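Local coordinates for protein ferredoxin (Thermus aquaticus, PDB 1H98) that carries a [3Fe-4S] and a [4Fe-4S] cluster and transfers electrons in a wide variety of metabolic reactions, at residues P1-C5 with C39-C45; D30-P36 with K70-A75. All coordinates share one frame; numbering follows the deposited sequence.

Contact 1 (P1-C5 with C39-C45); sequences PHVIC and CIDCGAC. With SF4 (iron/sulfur cluster), chain B.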
ATOM      1  N   PRO A   1       9.914  -2.662   0.344  1.00 16.89           N
ATOM      2  CA  PRO A   1       8.727  -1.780   0.493  1.00 16.95           C
ATOM      3  C   PRO A   1       7.451  -2.572   0.797  1.00 16.61           C
ATOM      4  O   PRO A   1       7.461  -3.803   0.731  1.00 18.03           O
ATOM      5  CB  PRO A   1       8.586  -0.999  -0.811  1.00 17.90           C
ATOM      6  CG  PRO A   1       9.515  -1.764  -1.755  1.00 19.84           C
ATOM      7  CD  PRO A   1      10.634  -2.284  -0.884  1.00 17.83           C
ATOM      8  N   HIS A   2       6.415  -1.879   1.275  1.00 14.93           N
ATOM      9  CA  HIS A   2       5.119  -2.503   1.545  1.00 12.98           C
ATOM     10  C   HIS A   2       4.249  -2.169   0.332  1.00 12.56           C
ATOM     11  O   HIS A   2       4.527  -1.202  -0.380  1.00 12.28           O
ATOM     12  CB  HIS A   2       4.499  -1.980   2.843  1.00 12.23           C
ATOM     13  CG  HIS A   2       4.988  -2.688   4.070  1.00 13.52           C
ATOM     14  ND1 HIS A   2       6.327  -2.854   4.352  1.00 14.34           N
ATOM     15  CD2 HIS A   2       4.315  -3.278   5.086  1.00 14.08           C
ATOM     16  CE1 HIS A   2       6.461  -3.518   5.486  1.00 14.33           C
ATOM     17  NE2 HIS A   2       5.252  -3.788   5.952  1.00 15.95           N
ATOM     18  N   VAL A   3       3.216  -2.964   0.088  1.00 12.02           N
ATOM     19  CA  VAL A   3       2.363  -2.779  -1.079  1.00 11.91           C
ATOM     20  C   VAL A   3       0.880  -2.820  -0.727  1.00 12.01           C
ATOM     21  O   VAL A   3       0.456  -3.669   0.051  1.00 13.18           O
ATOM     22  CB  VAL A   3       2.659  -3.906  -2.122  1.00 11.28           C
ATOM     23  CG1 VAL A   3       1.787  -3.751  -3.360  1.00 13.14           C
ATOM     24  CG2 VAL A   3       4.150  -3.901  -2.510  1.00 13.27           C
ATOM     25  N   ILE A   4       0.101  -1.886  -1.274  1.00 11.62           N
ATOM     26  CA  ILE A   4      -1.342  -1.869  -1.032  1.00 12.47           C
ATOM     27  C   ILE A   4      -1.979  -2.709  -2.137  1.00 13.20           C
ATOM     28  O   ILE A   4      -1.825  -2.417  -3.333  1.00 12.93           O
ATOM     29  CB  ILE A   4      -1.933  -0.426  -1.036  1.00 12.31           C
ATOM     30  CG1 ILE A   4      -1.393   0.363   0.164  1.00 12.32           C
ATOM     31  CG2 ILE A   4      -3.458  -0.486  -1.009  1.00 10.20           C
ATOM     32  CD1 ILE A   4      -1.892   1.790   0.258  1.00  9.40           C
ATOM     33  N   CYS A   5      -2.667  -3.768  -1.736  1.00 12.09           N
ATOM     34  CA  CYS A   5      -3.283  -4.673  -2.689  1.00 12.87           C
ATOM     35  C   CYS A   5      -4.774  -4.452  -2.935  1.00 14.70           C
ATOM     36  O   CYS A   5      -5.361  -3.465  -2.480  1.00 15.36           O
ATOM     37  CB  CYS A   5      -2.975  -6.122  -2.295  1.00 12.97           C
ATOM     38  SG  CYS A   5      -1.187  -6.462  -2.168  1.00 15.07           S
ATOM     39  N   CYS A  39       9.010   4.447   1.168  1.00 15.81           N
ATOM     40  CA  CYS A  39       8.670   3.523   2.243  1.00 15.46           C
ATOM     41  C   CYS A  39       9.909   2.987   2.971  1.00 17.15           C
ATOM     42  O   CYS A  39      10.858   2.527   2.336  1.00 19.29           O
ATOM     43  CB  CYS A  39       7.840   2.366   1.681  1.00 13.76           C
ATOM     44  SG  CYS A  39       7.413   1.103   2.891  1.00 14.16           S
ATOM     45  N   ILE A  40       9.896   3.051   4.302  1.00 16.99           N
ATOM     46  CA  ILE A  40      11.018   2.570   5.116  1.00 18.23           C
ATOM     47  C   ILE A  40      10.770   1.179   5.703  1.00 17.98           C
ATOM     48  O   ILE A  40      11.552   0.694   6.523  1.00 17.24           O
ATOM     49  CB  ILE A  40      11.367   3.553   6.266  1.00 18.08           C
ATOM     50  CG1 ILE A  40      10.176   3.723   7.208  1.00 18.15           C
ATOM     51  CG2 ILE A  40      11.819   4.900   5.696  1.00 19.59           C
ATOM     52  CD1 ILE A  40      10.473   4.614   8.391  1.00 20.77           C
ATOM     53  N   ASP A  41       9.659   0.563   5.307  1.00 17.72           N
ATOM     54  CA  ASP A  41       9.299  -0.776   5.758  1.00 17.90           C
ATOM     55  C   ASP A  41       9.152  -0.940   7.263  1.00 19.09           C
ATOM     56  O   ASP A  41       9.501  -1.989   7.808  1.00 19.86           O
ATOM     57  CB  ASP A  41      10.305  -1.808   5.230  1.00 17.50           C
ATOM     58  CG  ASP A  41      10.107  -2.113   3.767  1.00 20.05           C
ATOM     59  OD1 ASP A  41       8.986  -2.500   3.401  1.00 18.62           O
ATOM     60  OD2 ASP A  41      11.062  -1.966   2.979  1.00 22.15           O
ATOM     61  N   CYS A  42       8.604   0.067   7.935  1.00 18.12           N
ATOM     62  CA  CYS A  42       8.420  -0.035   9.376  1.00 18.23           C
ATOM     63  C   CYS A  42       7.242  -0.961   9.738  1.00 18.90           C
ATOM     64  O   CYS A  42       7.151  -1.443  10.865  1.00 18.42           O
ATOM     65  CB  CYS A  42       8.231   1.348   9.989  1.00 19.26           C
ATOM     66  SG  CYS A  42       6.675   2.112   9.551  1.00 21.46           S
ATOM     67  N   GLY A  43       6.325  -1.175   8.791  1.00 17.92           N
ATOM     68  CA  GLY A  43       5.192  -2.066   9.020  1.00 15.23           C
ATOM     69  C   GLY A  43       4.003  -1.536   9.805  1.00 14.95           C
ATOM     70  O   GLY A  43       2.992  -2.227   9.921  1.00 16.13           O
ATOM     71  N   ALA A  44       4.082  -0.296  10.276  1.00 15.51           N
ATOM     72  CA  ALA A  44       3.002   0.310  11.062  1.00 15.85           C
ATOM     73  C   ALA A  44       1.645   0.360  10.358  1.00 15.67           C
ATOM     74  O   ALA A  44       0.597   0.276  10.997  1.00 15.58           O
ATOM     75  CB  ALA A  44       3.407   1.712  11.511  1.00 16.90           C
ATOM     76  N   CYS A  45       1.670   0.486   9.039  1.00 15.14           N
ATOM     77  CA  CYS A  45       0.450   0.577   8.252  1.00 15.24           C
ATOM     78  C   CYS A  45      -0.348  -0.718   8.150  1.00 16.12           C
ATOM     79  O   CYS A  45      -1.560  -0.680   7.907  1.00 16.62           O
ATOM     80  CB  CYS A  45       0.791   1.069   6.848  1.00 14.38           C
ATOM     81  SG  CYS A  45       2.013   0.038   6.035  1.00 14.51           S
TER
HETATM   82 FE1  SF4 B 107       6.113   1.985   4.524  1.00 16.83          FE
HETATM   83 FE2  SF4 B 107       4.676   4.000   5.789  1.00 17.29          FE
HETATM   84 FE3  SF4 B 107       3.751   1.393   5.845  1.00 16.15          FE
HETATM   85 FE4  SF4 B 107       5.980   2.141   7.292  1.00 23.94          FE
HETATM   86  S1  SF4 B 107       3.805   2.885   7.623  1.00 22.27           S
HETATM   87  S2  SF4 B 107       5.728   0.203   5.947  1.00 22.42           S
HETATM   88  S3  SF4 B 107       6.969   3.664   5.882  1.00 22.33           S
HETATM   89  S4  SF4 B 107       3.993   2.747   3.951  1.00 21.08           S

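Contact 2 (D30-P36 with K70-A75); sequences DQFYIHP and KNRKLA. With F3S (Fe3-s4 cluster), chain C; SF4 (iron/sulfur cluster), chain B.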
ATOM      1  N   ASP A  30      -8.400   4.750  -7.806  1.00 19.71           N
ATOM      2  CA  ASP A  30      -9.230   3.637  -7.352  1.00 18.23           C
ATOM      3  C   ASP A  30      -8.740   3.013  -6.041  1.00 17.10           C
ATOM      4  O   ASP A  30      -9.445   2.215  -5.425  1.00 17.11           O
ATOM      5  CB  ASP A  30      -9.398   2.581  -8.459  1.00 20.72           C
ATOM      6  CG  ASP A  30      -8.105   1.833  -8.793  1.00 26.40           C
ATOM      7  OD1 ASP A  30      -6.988   2.300  -8.465  1.00 27.62           O
ATOM      8  OD2 ASP A  30      -8.223   0.756  -9.415  1.00 29.52           O
ATOM      9  N   GLN A  31      -7.546   3.407  -5.610  1.00 15.11           N
ATOM     10  CA  GLN A  31      -6.963   2.907  -4.369  1.00 13.88           C
ATOM     11  C   GLN A  31      -5.802   3.813  -3.982  1.00 13.70           C
ATOM     12  O   GLN A  31      -5.372   4.655  -4.775  1.00 14.16           O
ATOM     13  CB  GLN A  31      -6.424   1.479  -4.561  1.00 12.01           C
ATOM     14  CG  GLN A  31      -5.251   1.365  -5.549  1.00 12.47           C
ATOM     15  CD  GLN A  31      -4.560   0.000  -5.506  1.00 14.61           C
ATOM     16  OE1 GLN A  31      -4.858  -0.887  -6.300  1.00 15.04           O
ATOM     17  NE2 GLN A  31      -3.623  -0.159  -4.583  1.00 14.98           N
ATOM     18  N   PHE A  32      -5.347   3.695  -2.741  1.00 12.57           N
ATOM     19  CA  PHE A  32      -4.185   4.453  -2.299  1.00 11.89           C
ATOM     20  C   PHE A  32      -2.998   3.553  -2.647  1.00 11.75           C
ATOM     21  O   PHE A  32      -3.184   2.372  -2.948  1.00 12.55           O
ATOM     22  CB  PHE A  32      -4.246   4.738  -0.797  1.00 10.75           C
ATOM     23  CG  PHE A  32      -4.875   6.061  -0.463  1.00 13.05           C
ATOM     24  CD1 PHE A  32      -6.233   6.282  -0.681  1.00 16.41           C
ATOM     25  CD2 PHE A  32      -4.100   7.106   0.021  1.00 14.08           C
ATOM     26  CE1 PHE A  32      -6.809   7.534  -0.428  1.00 14.88           C
ATOM     27  CE2 PHE A  32      -4.666   8.364   0.277  1.00 14.91           C
ATOM     28  CZ  PHE A  32      -6.024   8.572   0.049  1.00 15.21           C
ATOM     29  N   TYR A  33      -1.798   4.111  -2.694  1.00 11.65           N
ATOM     30  CA  TYR A  33      -0.630   3.310  -3.021  1.00 11.69           C
ATOM     31  C   TYR A  33       0.528   3.758  -2.161  1.00 12.03           C
ATOM     32  O   TYR A  33       0.510   4.864  -1.611  1.00 11.90           O
ATOM     33  CB  TYR A  33      -0.279   3.442  -4.509  1.00 12.00           C
ATOM     34  CG  TYR A  33       0.217   4.813  -4.905  1.00 13.67           C
ATOM     35  CD1 TYR A  33       1.579   5.110  -4.888  1.00 14.81           C
ATOM     36  CD2 TYR A  33      -0.673   5.817  -5.287  1.00 15.64           C
ATOM     37  CE1 TYR A  33       2.043   6.369  -5.234  1.00 17.08           C
ATOM     38  CE2 TYR A  33      -0.219   7.080  -5.638  1.00 16.94           C
ATOM     39  CZ  TYR A  33       1.138   7.350  -5.609  1.00 19.38           C
ATOM     40  OH  TYR A  33       1.592   8.606  -5.956  1.00 23.06           O
ATOM     41  N   ILE A  34       1.517   2.882  -2.021  1.00 11.68           N
ATOM     42  CA  ILE A  34       2.707   3.164  -1.233  1.00 10.94           C
ATOM     43  C   ILE A  34       3.868   3.449  -2.179  1.00 12.58           C
ATOM     44  O   ILE A  34       4.143   2.659  -3.090  1.00 13.15           O
ATOM     45  CB  ILE A  34       3.055   1.964  -0.308  1.00 10.95           C
ATOM     46  CG1 ILE A  34       2.028   1.866   0.829  1.00 10.51           C
ATOM     47  CG2 ILE A  34       4.462   2.112   0.257  1.00 11.10           C
ATOM     48  CD1 ILE A  34       2.128   0.594   1.659  1.00 11.07           C
ATOM     49  N   HIS A  35       4.520   4.596  -2.007  1.00 13.29           N
ATOM     50  CA  HIS A  35       5.657   4.925  -2.855  1.00 14.64           C
ATOM     51  C   HIS A  35       6.833   4.046  -2.411  1.00 15.10           C
ATOM     52  O   HIS A  35       7.374   4.221  -1.321  1.00 15.43           O
ATOM     53  CB  HIS A  35       6.008   6.403  -2.749  1.00 15.06           C
ATOM     54  CG  HIS A  35       6.950   6.862  -3.810  1.00 17.36           C
ATOM     55  ND1 HIS A  35       6.630   7.856  -4.709  1.00 20.86           N
ATOM     56  CD2 HIS A  35       8.197   6.445  -4.137  1.00 16.56           C
ATOM     57  CE1 HIS A  35       7.641   8.031  -5.545  1.00 19.74           C
ATOM     58  NE2 HIS A  35       8.603   7.187  -5.218  1.00 19.00           N
ATOM     59  N   PRO A  36       7.285   3.138  -3.290  1.00 17.46           N
ATOM     60  CA  PRO A  36       8.383   2.190  -3.059  1.00 20.48           C
ATOM     61  C   PRO A  36       9.712   2.792  -2.637  1.00 21.00           C
ATOM     62  O   PRO A  36      10.409   2.219  -1.799  1.00 23.02           O
ATOM     63  CB  PRO A  36       8.518   1.479  -4.407  1.00 22.36           C
ATOM     64  CG  PRO A  36       7.168   1.647  -5.037  1.00 24.53           C
ATOM     65  CD  PRO A  36       6.830   3.061  -4.687  1.00 18.49           C
ATOM     66  N   LYS A  70       1.645  -2.208  -9.931  1.00 14.97           N
ATOM     67  CA  LYS A  70       0.619  -1.166  -9.933  1.00 14.35           C
ATOM     68  C   LYS A  70       1.025  -0.012  -9.013  1.00 14.41           C
ATOM     69  O   LYS A  70       0.930   1.152  -9.395  1.00 15.32           O
ATOM     70  CB  LYS A  70      -0.741  -1.725  -9.501  1.00 14.18           C
ATOM     71  CG  LYS A  70      -1.864  -0.714  -9.647  1.00 15.03           C
ATOM     72  CD  LYS A  70      -3.203  -1.273  -9.225  1.00 14.92           C
ATOM     73  CE  LYS A  70      -4.293  -0.222  -9.404  1.00 16.75           C
ATOM     74  NZ  LYS A  70      -5.631  -0.700  -8.963  1.00 16.69           N
ATOM     75  N   ASN A  71       1.473  -0.341  -7.801  1.00 13.93           N
ATOM     76  CA  ASN A  71       1.916   0.674  -6.846  1.00 12.90           C
ATOM     77  C   ASN A  71       3.100   1.425  -7.451  1.00 13.39           C
ATOM     78  O   ASN A  71       3.201   2.643  -7.321  1.00 13.73           O
ATOM     79  CB  ASN A  71       2.324   0.033  -5.517  1.00 11.98           C
ATOM     80  CG  ASN A  71       1.140  -0.248  -4.606  1.00 13.71           C
ATOM     81  OD1 ASN A  71       1.079   0.249  -3.480  1.00 13.18           O
ATOM     82  ND2 ASN A  71       0.207  -1.066  -5.072  1.00 11.64           N
ATOM     83  N   ARG A  72       3.993   0.695  -8.120  1.00 13.95           N
ATOM     84  CA  ARG A  72       5.150   1.315  -8.766  1.00 15.06           C
ATOM     85  C   ARG A  72       4.720   2.291  -9.863  1.00 14.91           C
ATOM     86  O   ARG A  72       5.223   3.412  -9.929  1.00 18.39           O
ATOM     87  CB  ARG A  72       6.098   0.253  -9.351  1.00 13.85           C
ATOM     88  CG  ARG A  72       6.946  -0.476  -8.308  1.00 15.89           C
ATOM     89  CD  ARG A  72       7.826  -1.565  -8.924  1.00 16.32           C
ATOM     90  NE  ARG A  72       8.673  -1.037  -9.994  1.00 16.89           N
ATOM     91  CZ  ARG A  72       9.857  -0.456  -9.806  1.00 14.93           C
ATOM     92  NH1 ARG A  72      10.360  -0.333  -8.586  1.00 14.68           N
ATOM     93  NH2 ARG A  72      10.513   0.056 -10.841  1.00 17.81           N
ATOM     94  N   LYS A  73       3.787   1.876 -10.714  1.00 13.30           N
ATOM     95  CA  LYS A  73       3.315   2.736 -11.797  1.00 17.35           C
ATOM     96  C   LYS A  73       2.608   3.968 -11.259  1.00 19.36           C
ATOM     97  O   LYS A  73       2.766   5.060 -11.797  1.00 20.23           O
ATOM     98  CB  LYS A  73       2.387   1.978 -12.751  1.00 20.56           C
ATOM     99  CG  LYS A  73       3.104   1.096 -13.775  1.00 24.37           C
ATOM    100  CD  LYS A  73       2.089   0.357 -14.643  1.00 26.95           C
ATOM    101  N   LEU A  74       1.809   3.786 -10.214  1.00 18.41           N
ATOM    102  CA  LEU A  74       1.104   4.900  -9.605  1.00 17.12           C
ATOM    103  C   LEU A  74       2.118   5.888  -9.033  1.00 18.21           C
ATOM    104  O   LEU A  74       1.902   7.101  -9.062  1.00 19.75           O
ATOM    105  CB  LEU A  74       0.137   4.403  -8.523  1.00 15.68           C
ATOM    106  CG  LEU A  74      -1.101   3.643  -9.017  1.00 16.55           C
ATOM    107  CD1 LEU A  74      -1.903   3.115  -7.845  1.00 17.03           C
ATOM    108  CD2 LEU A  74      -1.970   4.540  -9.871  1.00 18.35           C
ATOM    109  N   ALA A  75       3.233   5.372  -8.521  1.00 17.54           N
ATOM    110  CA  ALA A  75       4.286   6.219  -7.966  1.00 18.58           C
ATOM    111  C   ALA A  75       5.083   6.915  -9.077  1.00 21.47           C
ATOM    112  O   ALA A  75       5.927   7.768  -8.799  1.00 22.70           O
ATOM    113  CB  ALA A  75       5.211   5.401  -7.084  1.00 16.18           C
TER
HETATM  114 FE1  F3S C 108      -5.195   2.451   3.578  1.00 15.57          FE
HETATM  115 FE3  F3S C 108      -6.709   1.454   1.447  1.00 14.65          FE
HETATM  116 FE4  F3S C 108      -6.620   0.125   3.876  1.00 16.02          FE
HETATM  117  S1  F3S C 108      -6.504   3.654   2.095  1.00 20.88           S
HETATM  118  S2  F3S C 108      -6.446   1.855   5.402  1.00 22.18           S
HETATM  119  S3  F3S C 108      -4.819   0.466   2.428  1.00 20.81           S
HETATM  120  S4  F3S C 108      -8.475   0.510   2.574  1.00 21.17           S
HETATM  121 FE1  SF4 B 107       6.113   1.985   4.524  1.00 16.83          FE
HETATM  122 FE2  SF4 B 107       4.676   4.000   5.789  1.00 17.29          FE
HETATM  123 FE3  SF4 B 107       3.751   1.393   5.845  1.00 16.15          FE
HETATM  124 FE4  SF4 B 107       5.980   2.141   7.292  1.00 23.94          FE
HETATM  125  S1  SF4 B 107       3.805   2.885   7.623  1.00 22.27           S
HETATM  126  S2  SF4 B 107       5.728   0.203   5.947  1.00 22.42           S
HETATM  127  S3  SF4 B 107       6.969   3.664   5.882  1.00 22.33           S
HETATM  128  S4  SF4 B 107       3.993   2.747   3.951  1.00 21.08           S

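Contact 1 (P1-C5 with C39-C45)
The [4Fe-4S] site of this seven-iron ferredoxin is where Pro1 and His2 meet the cysteine-rich turn 39-45. The backbone N of His2 gives a hydrogen bond to Cys39 SG (3.5 Å, 152° at the hydrogen), and its ring ND1 reaches Asp41 OD1 at 2.8 Å. That carboxylate oxygen lies only 3° out of the ring plane and uses its anti lone pair, which helps to hold the turn of the imidazole. His2 CG lies anti to the carbonyl carbon (chi1 -84°), which lays one face of the ring over the cluster, with sulfide S2 3.4 Å above the plane near the rim. The turn follows the CxxCxxC pattern of bacterial ferredoxins: Cys39, Cys42 and Cys45 bind three irons, and Cys20 completes the set. Cys39 SG, 2.3 Å from FE1, also accepts the N-H of Asp41, so two backbone donors approach this thiolate and would probably temper its charge. Asp41 OD2 forms a salt bridge with the chain terminus, 3.0 Å from Pro1 N. With an alanine at His2, S2 would probably lose its cover on the ring side, and Asp41 OD1 its ring donor. Across the ring from CG, His2 NE2 lies 3.5 Å from Gly43 CA.

Contact 2 (D30-P36 with K70-A75)
Lys70 and Asp30 supply the charged part: the fully extended lysine brings NZ within 3.0 Å of Asp30 OD2, on the syn side of the carboxylate. The same ammonium also donates to Gln31 OE1 at 2.8 Å, tilted out of the carbonyl plane. Gln31 NE2 is turned to Phe32 O, so both ends of its buried amide are used. A second amide works through the backbone: Asn71 OD1 accepts the N-H of Ile34 at 3.0 Å along a nearly straight bond (174°), while its ND2 donates to Tyr67 O. Apolar contacts make up the third group. With CG set between the backbone N and the carbonyl carbon (chi1 68°), the Tyr33 ring lies against the helix, and Leu74 CB makes a CH-pi contact 3.7 Å from its centroid. Tyr33 CE1 also packs against Ala75. Ala75 CB makes a CH-pi contact over a face of the His35 ring, and sits 3.7 Å from Pro36 CD. Pro36 CG meets the aliphatic CG of Arg72. Helix segment 70-74 crosses strand 32-34 at 94°, their axes 7.6 Å apart: the carboxy-terminal helix packs almost perpendicularly across one arm of the ferredoxin hairpin 25-27/32-34.

Strand 2-4 joins the two contacts, whose centres are about 11 Å apart. Its Ile4 O lies 3.0 Å from Asn71 ND2 and 3.1 Å from Gln31 NE2, both probable hydrogen bonds, one from each segment of contact 2. His2 O also packs 3.4 Å from Ile34 CG2. Both contacts reach the [4Fe-4S] cluster: contact 1 supplies three cysteine ligands, whereas contact 2 brings Ile34 CD1 to 3.7 Å from sulfide S4. Both also border the [3Fe-4S] cluster, contact 1 through Ile4 and contact 2 through Phe32 CB, 3.8 Å from S1. The segments alternate along the chain, so the first residues and the last helix both pack against the part that holds the clusters.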